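Long-range contacts in glycerol trinitrate reductase (PDB 5EPD), which belongs to the Old Yellow Enzyme family, probably reduces nitrate esters such as glycerol trinitrate using FMN, and is captured here without the flavin: residues Leu202-Asn212 with Arg225-Thr233; Pro263-Leu274 with Phe298-Phe307. All blocks are in the same frame, centred on the assembly; numbering follows the deposited sequence.

Contact 1 (Leu202-Asn212 with Arg225-Thr233); sequences LLEQFAKDGAN and RARLMLEVT
Leu228 pushes its CD2 methyl onto one face of the Phe206 ring, a CH-pi contact that illustrates how the outer layer of a TIM barrel is knitted together where one helical element follows another. Helix 202-207, which comes after strand 193-196, meets helix 227-240, which leads into strand 245-249; the axes of segments 202-207 and 227-233 come within 8.5 Å at 139° between their directions. The methyl lies 3.7 Å from the centroid of the Phe206 ring, 21° off its normal, so it sits over the face, displaced toward the CD1-CE1 side. With CG anti to the backbone N, the Leu228 side chain is directed at the ring. From its other flank the same CD2 meets Leu203 CD2 at 3.8 Å, the two leucine side chains running at about a right angle to one another. Further along, Val232 presents both methyls to the branches of Leu203. The end of Met229 turns toward helix 202-207: its chain is straight until chi3 (-66°), where the bend lays CE 4.0 Å from Ala207 CB and close to the backbone of Leu203. Phe178 of helix 171-187 packs on Leu203 and Val232, extending this apolar patch.

At the loop end the chemistry turns polar. The Arg225 chain passes along the exit of helix 202-207, and NE gives Ala207 O a weak bond in the guanidinium plane; the stronger partner of NE is Gln266. A water links Arg225 NH1 to Asn212 O. The amide of Asn212 stands nearly perpendicular to that guanidinium, and ND2, also bonded to Tyr218 O, donates to Phe206 O at 2.8 Å, in the carbonyl plane and on a lone pair.

Contact 2 (Pro263-Leu274 with Phe298-Phe307); sequences PQTQYDYIVDKL and FDYGSLRRRF
Gln264 lays its amide oxygen over the Phe298 ring, OE1 standing 3.7 Å above the centre of the ring plane, while the backbone of Pro263 meets the ring edge. With CG anti to the backbone N (chi1 -165°) and a bend at chi2, the amide also grips the backbone of Asp299, the N-cap residue of helix 300-306: Asp299 N donates to Gln264 OE1 at 2.9 Å in the carbonyl plane, and Gln264 NE2 returns a longer bond to Asp299 O. Segments 263-274 and 300-306 run near-parallel, 16° apart, on the outside of the barrel, as successive beta-alpha units place them.

On the barrel side, Val271 meets Leu303 and Phe307 at about right angles, CG1 lying 3.6 Å from Phe307 CB, and Ile282 of strand 281-284 packs beneath. On the outer side, Asp268 OD1 takes Ser302 OG at 2.6 Å and Gln264 NE2 from opposite faces of its carboxylate. The Arg306 guanidinium rests one face on Asp268 CB, pairs through NE with Asp268 OD1 at 3.3 Å, and donates from NE to Ser302 OG in plane. Its NH1 meets the syn lone pair of Asp272 OD1 at 3.1 Å, nearly straight (168°). One arginine thus serves two carboxylates, and its positive charge would be expected to favour the ionised form of both.

Contacts 1 and 2 follow one another along the chain, their centres about 15 Å apart, and helix 263-276 joins them: one flank faces contact 1, another faces helix 300-306. The polar junction is a probable hydrogen bond between Arg225 NE and Gln266 OE1, 2.9 Å long. Van der Waals packing supplements it: Lys208 CE lies 3.4 Å from Tyr267 OH, and Leu230 CD1 3.5 Å from Lys273 CB. Both contacts belong to the helical layer around the eight-stranded barrel, their centres about 16 and 19 Å from that of the chain. In this family FMN binds at the C-terminal ends of the barrel strands; here that flavin is absent.

Contact 1 (Leu202-Asn212 with Arg225-Thr233)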
loop_
_atom_site.group_PDB
_atom_site.type_symbol
_atom_site.label_atom_id
_atom_site.label_comp_id
_atom_site.label_asym_id
_atom_site.label_seq_id
_atom_site.Cartn_x
_atom_site.Cartn_y
_atom_site.Cartn_z
ATOM N N LEU A 202 -10.639 -3.777 -1.871
ATOM C CA LEU A 202 -11.589 -4.771 -1.342
ATOM C C LEU A 202 -11.953 -4.529 0.115
ATOM O O LEU A 202 -13.154 -4.475 0.494
ATOM C CB LEU A 202 -11.049 -6.200 -1.481
ATOM C CG LEU A 202 -12.006 -7.321 -1.043
ATOM C CD1 LEU A 202 -13.294 -7.339 -1.861
ATOM C CD2 LEU A 202 -11.345 -8.685 -1.134
ATOM N N LEU A 203 -10.927 -4.381 0.935
ATOM C CA LEU A 203 -11.158 -4.408 2.368
ATOM C C LEU A 203 -11.884 -3.142 2.818
ATOM O O LEU A 203 -12.658 -3.203 3.773
ATOM C CB LEU A 203 -9.845 -4.616 3.140
ATOM C CG LEU A 203 -8.960 -5.791 2.685
ATOM C CD1 LEU A 203 -7.673 -5.911 3.509
ATOM C CD2 LEU A 203 -9.762 -7.092 2.703
ATOM N N GLU A 204 -11.624 -2.008 2.147
ATOM C CA GLU A 204 -12.312 -0.750 2.438
ATOM C C GLU A 204 -13.748 -0.795 1.876
ATOM O O GLU A 204 -14.683 -0.184 2.448
ATOM C CB GLU A 204 -11.563 0.476 1.874
ATOM C CG GLU A 204 -12.262 1.807 2.223
ATOM C CD GLU A 204 -11.612 3.064 1.635
ATOM O OE1 GLU A 204 -11.748 3.318 0.411
ATOM O OE2 GLU A 204 -11.014 3.834 2.415
ATOM N N GLN A 205 -13.940 -1.516 0.771
ATOM C CA GLN A 205 -15.273 -1.653 0.208
ATOM C C GLN A 205 -16.178 -2.273 1.265
ATOM O O GLN A 205 -17.337 -1.920 1.361
ATOM C CB GLN A 205 -15.273 -2.533 -1.038
ATOM C CG GLN A 205 -14.814 -1.845 -2.303
ATOM C CD GLN A 205 -14.201 -2.829 -3.278
ATOM O OE1 GLN A 205 -14.756 -3.912 -3.531
ATOM N NE2 GLN A 205 -13.052 -2.466 -3.834
ATOM N N PHE A 206 -15.622 -3.214 2.031
ATOM C CA PHE A 206 -16.342 -3.877 3.115
ATOM C C PHE A 206 -16.540 -2.940 4.303
ATOM O O PHE A 206 -17.619 -2.924 4.891
ATOM C CB PHE A 206 -15.593 -5.152 3.583
ATOM C CG PHE A 206 -15.988 -6.412 2.847
ATOM C CD1 PHE A 206 -15.402 -6.742 1.633
ATOM C CD2 PHE A 206 -16.951 -7.276 3.379
ATOM C CE1 PHE A 206 -15.753 -7.905 0.962
ATOM C CE2 PHE A 206 -17.312 -8.438 2.702
ATOM C CZ PHE A 206 -16.705 -8.762 1.498
ATOM N N ALA A 207 -15.485 -2.204 4.655
ATOM C CA ALA A 207 -15.490 -1.291 5.775
ATOM C C ALA A 207 -16.475 -0.103 5.670
ATOM O O ALA A 207 -17.070 0.316 6.671
ATOM C CB ALA A 207 -14.075 -0.768 5.999
ATOM N N LYS A 208 -16.627 0.447 4.462
ATOM C CA LYS A 208 -17.469 1.635 4.231
ATOM C C LYS A 208 -18.872 1.306 3.670
ATOM O O LYS A 208 -19.014 0.579 2.691
ATOM C CB LYS A 208 -16.710 2.634 3.330
ATOM C CG LYS A 208 -15.505 3.232 4.045
ATOM C CD LYS A 208 -14.732 4.242 3.207
ATOM C CE LYS A 208 -13.643 4.900 4.046
ATOM N NZ LYS A 208 -12.745 5.782 3.248
ATOM N N ASP A 209 -19.905 1.878 4.291
ATOM C CA ASP A 209 -21.307 1.593 3.932
ATOM C C ASP A 209 -21.751 2.112 2.574
ATOM O O ASP A 209 -22.789 1.680 2.039
ATOM C CB ASP A 209 -22.279 2.080 5.013
ATOM C CG ASP A 209 -22.162 3.578 5.339
ATOM O OD1 ASP A 209 -21.398 4.357 4.723
ATOM O OD2 ASP A 209 -22.868 3.985 6.281
ATOM N N GLY A 210 -20.966 3.017 1.993
ATOM C CA GLY A 210 -21.204 3.462 0.624
ATOM C C GLY A 210 -21.103 2.334 -0.377
ATOM O O GLY A 210 -21.704 2.407 -1.437
ATOM N N ALA A 211 -20.338 1.297 -0.038
ATOM C CA ALA A 211 -20.157 0.151 -0.907
ATOM C C ALA A 211 -20.544 -1.180 -0.296
ATOM O O ALA A 211 -20.628 -2.171 -1.032
ATOM C CB ALA A 211 -18.706 0.084 -1.366
ATOM N N ASN A 212 -20.729 -1.254 1.022
ATOM C CA ASN A 212 -21.136 -2.518 1.632
ATOM C C ASN A 212 -22.610 -2.480 2.010
ATOM O O ASN A 212 -22.985 -1.919 3.049
ATOM C CB ASN A 212 -20.273 -2.863 2.848
ATOM C CG ASN A 212 -20.577 -4.250 3.407
ATOM O OD1 ASN A 212 -21.654 -4.825 3.185
ATOM N ND2 ASN A 212 -19.628 -4.790 4.145
ATOM N N ARG A 225 -19.025 -4.694 9.098
ATOM C CA ARG A 225 -18.296 -4.060 7.979
ATOM C C ARG A 225 -16.772 -4.175 8.158
ATOM O O ARG A 225 -16.010 -4.348 7.195
ATOM C CB ARG A 225 -18.711 -2.581 7.832
ATOM C CG ARG A 225 -20.005 -2.388 7.049
ATOM C CD ARG A 225 -20.176 -0.943 6.587
ATOM N NE ARG A 225 -20.113 -0.078 7.751
ATOM C CZ ARG A 225 -21.136 0.170 8.567
ATOM N NH1 ARG A 225 -22.345 -0.347 8.333
ATOM N NH2 ARG A 225 -20.957 0.953 9.627
ATOM N N ALA A 226 -16.355 -4.103 9.417
ATOM C CA ALA A 226 -14.955 -4.159 9.791
ATOM C C ALA A 226 -14.380 -5.576 9.836
ATOM O O ALA A 226 -13.167 -5.728 9.992
ATOM C CB ALA A 226 -14.774 -3.489 11.148
ATOM N N ARG A 227 -15.221 -6.602 9.674
ATOM C CA ARG A 227 -14.806 -7.998 9.940
ATOM C C ARG A 227 -13.790 -8.552 8.970
ATOM O O ARG A 227 -12.882 -9.255 9.379
ATOM C CB ARG A 227 -16.005 -8.960 9.973
ATOM C CG ARG A 227 -15.650 -10.382 10.440
ATOM C CD ARG A 227 -16.880 -11.275 10.547
ATOM N NE ARG A 227 -18.067 -10.557 11.058
ATOM C CZ ARG A 227 -18.293 -10.222 12.346
ATOM N NH1 ARG A 227 -17.409 -10.506 13.300
ATOM N NH2 ARG A 227 -19.416 -9.582 12.699
ATOM N N LEU A 228 -13.943 -8.290 7.686
ATOM C CA LEU A 228 -12.976 -8.860 6.745
ATOM C C LEU A 228 -11.601 -8.243 6.977
ATOM O O LEU A 228 -10.618 -8.976 7.110
ATOM C CB LEU A 228 -13.414 -8.683 5.299
ATOM C CG LEU A 228 -12.573 -9.399 4.244
ATOM C CD1 LEU A 228 -12.619 -10.907 4.447
ATOM C CD2 LEU A 228 -13.045 -9.012 2.858
ATOM N N MET A 229 -11.530 -6.913 7.082
ATOM C CA MET A 229 -10.236 -6.226 7.274
ATOM C C MET A 229 -9.486 -6.796 8.477
ATOM O O MET A 229 -8.292 -7.096 8.392
ATOM C CB MET A 229 -10.424 -4.695 7.446
ATOM C CG MET A 229 -9.112 -3.884 7.519
ATOM S SD MET A 229 -9.376 -2.102 7.710
ATOM C CE MET A 229 -10.150 -1.688 6.137
ATOM N N LEU A 230 -10.204 -6.938 9.591
ATOM C CA LEU A 230 -9.629 -7.425 10.829
ATOM C C LEU A 230 -9.260 -8.908 10.736
ATOM O O LEU A 230 -8.204 -9.311 11.234
ATOM C CB LEU A 230 -10.603 -7.175 11.992
ATOM C CG LEU A 230 -10.921 -5.710 12.329
ATOM C CD1 LEU A 230 -11.976 -5.682 13.427
ATOM C CD2 LEU A 230 -9.673 -4.935 12.754
ATOM N N GLU A 231 -10.108 -9.708 10.097
ATOM C CA GLU A 231 -9.792 -11.120 9.873
ATOM C C GLU A 231 -8.554 -11.268 9.037
ATOM O O GLU A 231 -7.723 -12.141 9.301
ATOM C CB GLU A 231 -10.951 -11.857 9.200
ATOM C CG GLU A 231 -12.015 -12.269 10.214
ATOM C CD GLU A 231 -13.244 -12.871 9.579
ATOM O OE1 GLU A 231 -13.255 -13.008 8.339
ATOM O OE2 GLU A 231 -14.192 -13.193 10.331
ATOM N N VAL A 232 -8.427 -10.422 8.014
ATOM C CA VAL A 232 -7.274 -10.500 7.114
ATOM C C VAL A 232 -5.982 -10.125 7.877
ATOM O O VAL A 232 -5.011 -10.871 7.862
ATOM C CB VAL A 232 -7.478 -9.654 5.828
ATOM C CG1 VAL A 232 -6.155 -9.428 5.103
ATOM C CG2 VAL A 232 -8.468 -10.329 4.885
ATOM N N THR A 233 -5.986 -8.998 8.572
ATOM C CA THR A 233 -4.828 -8.588 9.370
ATOM C C THR A 233 -4.471 -9.600 10.495
ATOM O O THR A 233 -3.300 -9.830 10.797
ATOM C CB THR A 233 -5.063 -7.177 9.973
ATOM O OG1 THR A 233 -5.577 -6.297 8.966
ATOM C CG2 THR A 233 -3.779 -6.587 10.547
HETATM O O HOH W 1 -13.769 -4.518 6.202
HETATM O O HOH W 2 -23.439 -1.963 6.037
#

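Contact 2 (Pro263-Leu274 with Phe298-Phe307)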
loop_
_atom_site.group_PDB
_atom_site.type_symbol
_atom_site.label_atom_id
_atom_site.label_comp_id
_atom_site.label_asym_id
_atom_site.label_seq_id
_atom_site.Cartn_x
_atom_site.Cartn_y
_atom_site.Cartn_z
ATOM N N PRO A 263 -17.242 7.912 9.490
ATOM C CA PRO A 263 -15.942 7.240 9.471
ATOM C C PRO A 263 -15.252 7.244 10.832
ATOM O O PRO A 263 -14.457 6.337 11.135
ATOM C CB PRO A 263 -15.145 8.037 8.428
ATOM C CG PRO A 263 -15.867 9.341 8.272
ATOM C CD PRO A 263 -17.308 9.031 8.531
ATOM N N GLN A 264 -15.562 8.241 11.646
ATOM C CA GLN A 264 -14.974 8.312 12.972
ATOM C C GLN A 264 -15.314 7.056 13.825
ATOM O O GLN A 264 -14.414 6.387 14.354
ATOM C CB GLN A 264 -15.425 9.593 13.694
ATOM C CG GLN A 264 -14.583 9.899 14.923
ATOM C CD GLN A 264 -13.160 10.335 14.567
ATOM O OE1 GLN A 264 -12.967 11.395 13.976
ATOM N NE2 GLN A 264 -12.160 9.523 14.941
ATOM N N THR A 265 -16.604 6.743 13.940
ATOM C CA THR A 265 -17.045 5.537 14.639
ATOM C C THR A 265 -16.417 4.302 14.000
ATOM O O THR A 265 -15.905 3.411 14.689
ATOM C CB THR A 265 -18.584 5.392 14.586
ATOM O OG1 THR A 265 -19.191 6.586 15.109
ATOM C CG2 THR A 265 -19.043 4.181 15.392
ATOM N N GLN A 266 -16.460 4.265 12.670
ATOM C CA GLN A 266 -15.966 3.119 11.911
ATOM C C GLN A 266 -14.493 2.874 12.203
ATOM O O GLN A 266 -14.081 1.705 12.413
ATOM C CB GLN A 266 -16.185 3.330 10.408
ATOM C CG GLN A 266 -15.893 2.112 9.532
ATOM C CD GLN A 266 -16.786 0.914 9.822
ATOM O OE1 GLN A 266 -17.988 0.900 9.474
ATOM N NE2 GLN A 266 -16.203 -0.121 10.445
ATOM N N TYR A 267 -13.696 3.957 12.213
ATOM C CA TYR A 267 -12.215 3.808 12.247
ATOM C C TYR A 267 -11.622 3.862 13.651
ATOM O O TYR A 267 -10.520 3.354 13.862
ATOM C CB TYR A 267 -11.517 4.764 11.261
ATOM C CG TYR A 267 -11.581 4.231 9.838
ATOM C CD1 TYR A 267 -12.702 4.468 9.039
ATOM C CD2 TYR A 267 -10.551 3.455 9.311
ATOM C CE1 TYR A 267 -12.802 3.939 7.762
ATOM C CE2 TYR A 267 -10.633 2.926 8.025
ATOM C CZ TYR A 267 -11.766 3.171 7.259
ATOM O OH TYR A 267 -11.891 2.663 5.994
ATOM N N ASP A 268 -12.354 4.455 14.603
ATOM C CA ASP A 268 -12.044 4.289 16.031
ATOM C C ASP A 268 -12.169 2.810 16.409
ATOM O O ASP A 268 -11.303 2.265 17.120
ATOM C CB ASP A 268 -13.014 5.078 16.916
ATOM C CG ASP A 268 -12.772 6.557 16.882
ATOM O OD1 ASP A 268 -11.709 7.005 16.391
ATOM O OD2 ASP A 268 -13.657 7.284 17.361
ATOM N N TYR A 269 -13.258 2.182 15.947
ATOM C CA TYR A 269 -13.469 0.742 16.150
ATOM C C TYR A 269 -12.336 -0.113 15.562
ATOM O O TYR A 269 -11.703 -0.916 16.273
ATOM C CB TYR A 269 -14.810 0.278 15.550
ATOM C CG TYR A 269 -15.010 -1.213 15.754
ATOM C CD1 TYR A 269 -15.397 -1.708 16.998
ATOM C CD2 TYR A 269 -14.753 -2.139 14.727
ATOM C CE1 TYR A 269 -15.562 -3.071 17.219
ATOM C CE2 TYR A 269 -14.914 -3.513 14.938
ATOM C CZ TYR A 269 -15.323 -3.977 16.191
ATOM O OH TYR A 269 -15.507 -5.332 16.453
ATOM N N ILE A 270 -12.103 0.072 14.256
ATOM C CA ILE A 270 -11.046 -0.643 13.519
ATOM C C ILE A 270 -9.674 -0.471 14.175
ATOM O O ILE A 270 -8.942 -1.449 14.335
ATOM C CB ILE A 270 -11.000 -0.231 12.017
ATOM C CG1 ILE A 270 -12.134 -0.931 11.257
ATOM C CG2 ILE A 270 -9.661 -0.608 11.367
ATOM C CD1 ILE A 270 -12.633 -0.171 10.045
ATOM N N VAL A 271 -9.313 0.749 14.556
ATOM C CA VAL A 271 -7.980 0.949 15.184
ATOM C C VAL A 271 -7.908 0.341 16.591
ATOM O O VAL A 271 -6.887 -0.226 16.941
ATOM C CB VAL A 271 -7.499 2.426 15.143
ATOM C CG1 VAL A 271 -6.242 2.645 16.000
ATOM C CG2 VAL A 271 -7.215 2.838 13.696
ATOM N N ASP A 272 -8.983 0.418 17.371
ATOM C CA ASP A 272 -9.050 -0.324 18.647
ATOM C C ASP A 272 -8.730 -1.805 18.433
ATOM O O ASP A 272 -7.904 -2.397 19.120
ATOM C CB ASP A 272 -10.457 -0.238 19.270
ATOM C CG ASP A 272 -10.756 1.115 19.890
ATOM O OD1 ASP A 272 -9.799 1.816 20.312
ATOM O OD2 ASP A 272 -11.968 1.466 19.949
ATOM N N LYS A 273 -9.428 -2.401 17.482
ATOM C CA LYS A 273 -9.233 -3.805 17.172
ATOM C C LYS A 273 -7.842 -4.116 16.588
ATOM O O LYS A 273 -7.255 -5.170 16.877
ATOM C CB LYS A 273 -10.336 -4.244 16.221
ATOM C CG LYS A 273 -11.676 -4.363 16.928
ATOM C CD LYS A 273 -11.738 -5.680 17.697
ATOM C CE LYS A 273 -13.097 -5.925 18.326
ATOM N NZ LYS A 273 -13.116 -5.584 19.775
ATOM N N LEU A 274 -7.321 -3.206 15.767
ATOM C CA LEU A 274 -5.975 -3.385 15.219
ATOM C C LEU A 274 -4.972 -3.345 16.341
ATOM O O LEU A 274 -4.089 -4.192 16.391
ATOM C CB LEU A 274 -5.625 -2.320 14.178
ATOM C CG LEU A 274 -6.325 -2.491 12.841
ATOM C CD1 LEU A 274 -6.230 -1.176 12.066
ATOM C CD2 LEU A 274 -5.739 -3.670 12.068
ATOM N N PHE A 298 -12.308 15.310 10.372
ATOM C CA PHE A 298 -11.916 14.033 11.004
ATOM C C PHE A 298 -10.889 14.191 12.133
ATOM O O PHE A 298 -10.017 15.051 12.066
ATOM C CB PHE A 298 -11.364 13.070 9.929
ATOM C CG PHE A 298 -11.201 11.640 10.406
ATOM C CD1 PHE A 298 -12.259 10.731 10.319
ATOM C CD2 PHE A 298 -9.987 11.199 10.954
ATOM C CE1 PHE A 298 -12.106 9.421 10.771
ATOM C CE2 PHE A 298 -9.838 9.893 11.415
ATOM C CZ PHE A 298 -10.901 9.002 11.324
ATOM N N ASP A 299 -10.981 13.334 13.160
ATOM C CA ASP A 299 -10.041 13.346 14.310
ATOM C C ASP A 299 -9.018 12.213 14.257
ATOM O O ASP A 299 -9.286 11.108 14.729
ATOM C CB ASP A 299 -10.787 13.265 15.661
ATOM C CG ASP A 299 -9.835 13.327 16.877
ATOM O OD1 ASP A 299 -8.605 13.343 16.701
ATOM O OD2 ASP A 299 -10.312 13.348 18.030
ATOM N N TYR A 300 -7.831 12.507 13.721
ATOM C CA TYR A 300 -6.770 11.513 13.623
ATOM C C TYR A 300 -6.120 11.255 14.978
ATOM O O TYR A 300 -5.550 10.180 15.208
ATOM C CB TYR A 300 -5.722 11.936 12.575
ATOM C CG TYR A 300 -6.290 12.013 11.163
ATOM C CD1 TYR A 300 -6.413 10.870 10.357
ATOM C CD2 TYR A 300 -6.720 13.227 10.646
ATOM C CE1 TYR A 300 -6.966 10.940 9.088
ATOM C CE2 TYR A 300 -7.264 13.311 9.374
ATOM C CZ TYR A 300 -7.385 12.175 8.601
ATOM O OH TYR A 300 -7.932 12.312 7.345
ATOM N N GLY A 301 -6.203 12.244 15.871
ATOM C CA GLY A 301 -5.662 12.137 17.224
ATOM C C GLY A 301 -6.316 10.996 17.987
ATOM O O GLY A 301 -5.657 10.337 18.810
ATOM N N SER A 302 -7.607 10.760 17.702
ATOM C CA SER A 302 -8.327 9.619 18.247
ATOM C C SER A 302 -7.615 8.333 17.867
ATOM O O SER A 302 -7.336 7.512 18.736
ATOM C CB SER A 302 -9.783 9.590 17.736
ATOM O OG SER A 302 -10.496 8.427 18.182
ATOM N N LEU A 303 -7.324 8.173 16.572
ATOM C CA LEU A 303 -6.703 6.942 16.046
ATOM C C LEU A 303 -5.298 6.765 16.593
ATOM O O LEU A 303 -4.894 5.657 17.017
ATOM C CB LEU A 303 -6.632 6.960 14.505
ATOM C CG LEU A 303 -7.934 7.162 13.714
ATOM C CD1 LEU A 303 -7.667 6.924 12.243
ATOM C CD2 LEU A 303 -9.048 6.261 14.226
ATOM N N ARG A 304 -4.559 7.869 16.541
ATOM C CA ARG A 304 -3.250 7.986 17.184
ATOM C C ARG A 304 -3.261 7.568 18.668
ATOM O O ARG A 304 -2.377 6.829 19.119
ATOM C CB ARG A 304 -2.766 9.431 17.045
ATOM C CG ARG A 304 -1.462 9.742 17.737
ATOM C CD ARG A 304 -0.407 8.705 17.412
ATOM N NE ARG A 304 0.932 9.265 17.464
ATOM C CZ ARG A 304 2.047 8.542 17.542
ATOM N NH1 ARG A 304 1.990 7.212 17.611
ATOM N NH2 ARG A 304 3.233 9.161 17.566
ATOM N N ARG A 305 -4.252 8.043 19.421
ATOM C CA ARG A 305 -4.389 7.657 20.817
ATOM C C ARG A 305 -4.682 6.160 20.986
ATOM O O ARG A 305 -4.099 5.493 21.829
ATOM C CB ARG A 305 -5.488 8.486 21.472
ATOM C CG ARG A 305 -4.967 9.762 22.093
ATOM C CD ARG A 305 -6.074 10.573 22.735
ATOM N NE ARG A 305 -6.324 11.775 21.947
ATOM C CZ ARG A 305 -7.437 12.034 21.255
ATOM N NH1 ARG A 305 -7.520 13.176 20.568
ATOM N NH2 ARG A 305 -8.467 11.185 21.246
ATOM N N ARG A 306 -5.583 5.637 20.164
ATOM C CA ARG A 306 -6.027 4.252 20.273
ATOM C C ARG A 306 -4.959 3.260 19.916
ATOM O O ARG A 306 -4.985 2.129 20.394
ATOM C CB ARG A 306 -7.218 4.013 19.361
ATOM C CG ARG A 306 -8.447 4.720 19.852
ATOM C CD ARG A 306 -9.543 4.732 18.809
ATOM N NE ARG A 306 -10.552 5.714 19.181
ATOM C CZ ARG A 306 -11.453 5.538 20.140
ATOM N NH1 ARG A 306 -11.505 4.399 20.819
ATOM N NH2 ARG A 306 -12.318 6.496 20.397
ATOM N N PHE A 307 -4.046 3.656 19.043
ATOM C CA PHE A 307 -3.019 2.738 18.587
ATOM C C PHE A 307 -1.740 2.993 19.397
ATOM O O PHE A 307 -1.243 4.118 19.516
ATOM C CB PHE A 307 -2.801 2.851 17.060
ATOM C CG PHE A 307 -2.023 1.691 16.479
ATOM C CD1 PHE A 307 -2.643 0.448 16.260
ATOM C CD2 PHE A 307 -0.667 1.822 16.191
ATOM C CE1 PHE A 307 -1.921 -0.619 15.749
ATOM C CE2 PHE A 307 0.053 0.751 15.696
ATOM C CZ PHE A 307 -0.568 -0.464 15.472
HETATM O O HOH W 3 -7.577 1.672 21.481
#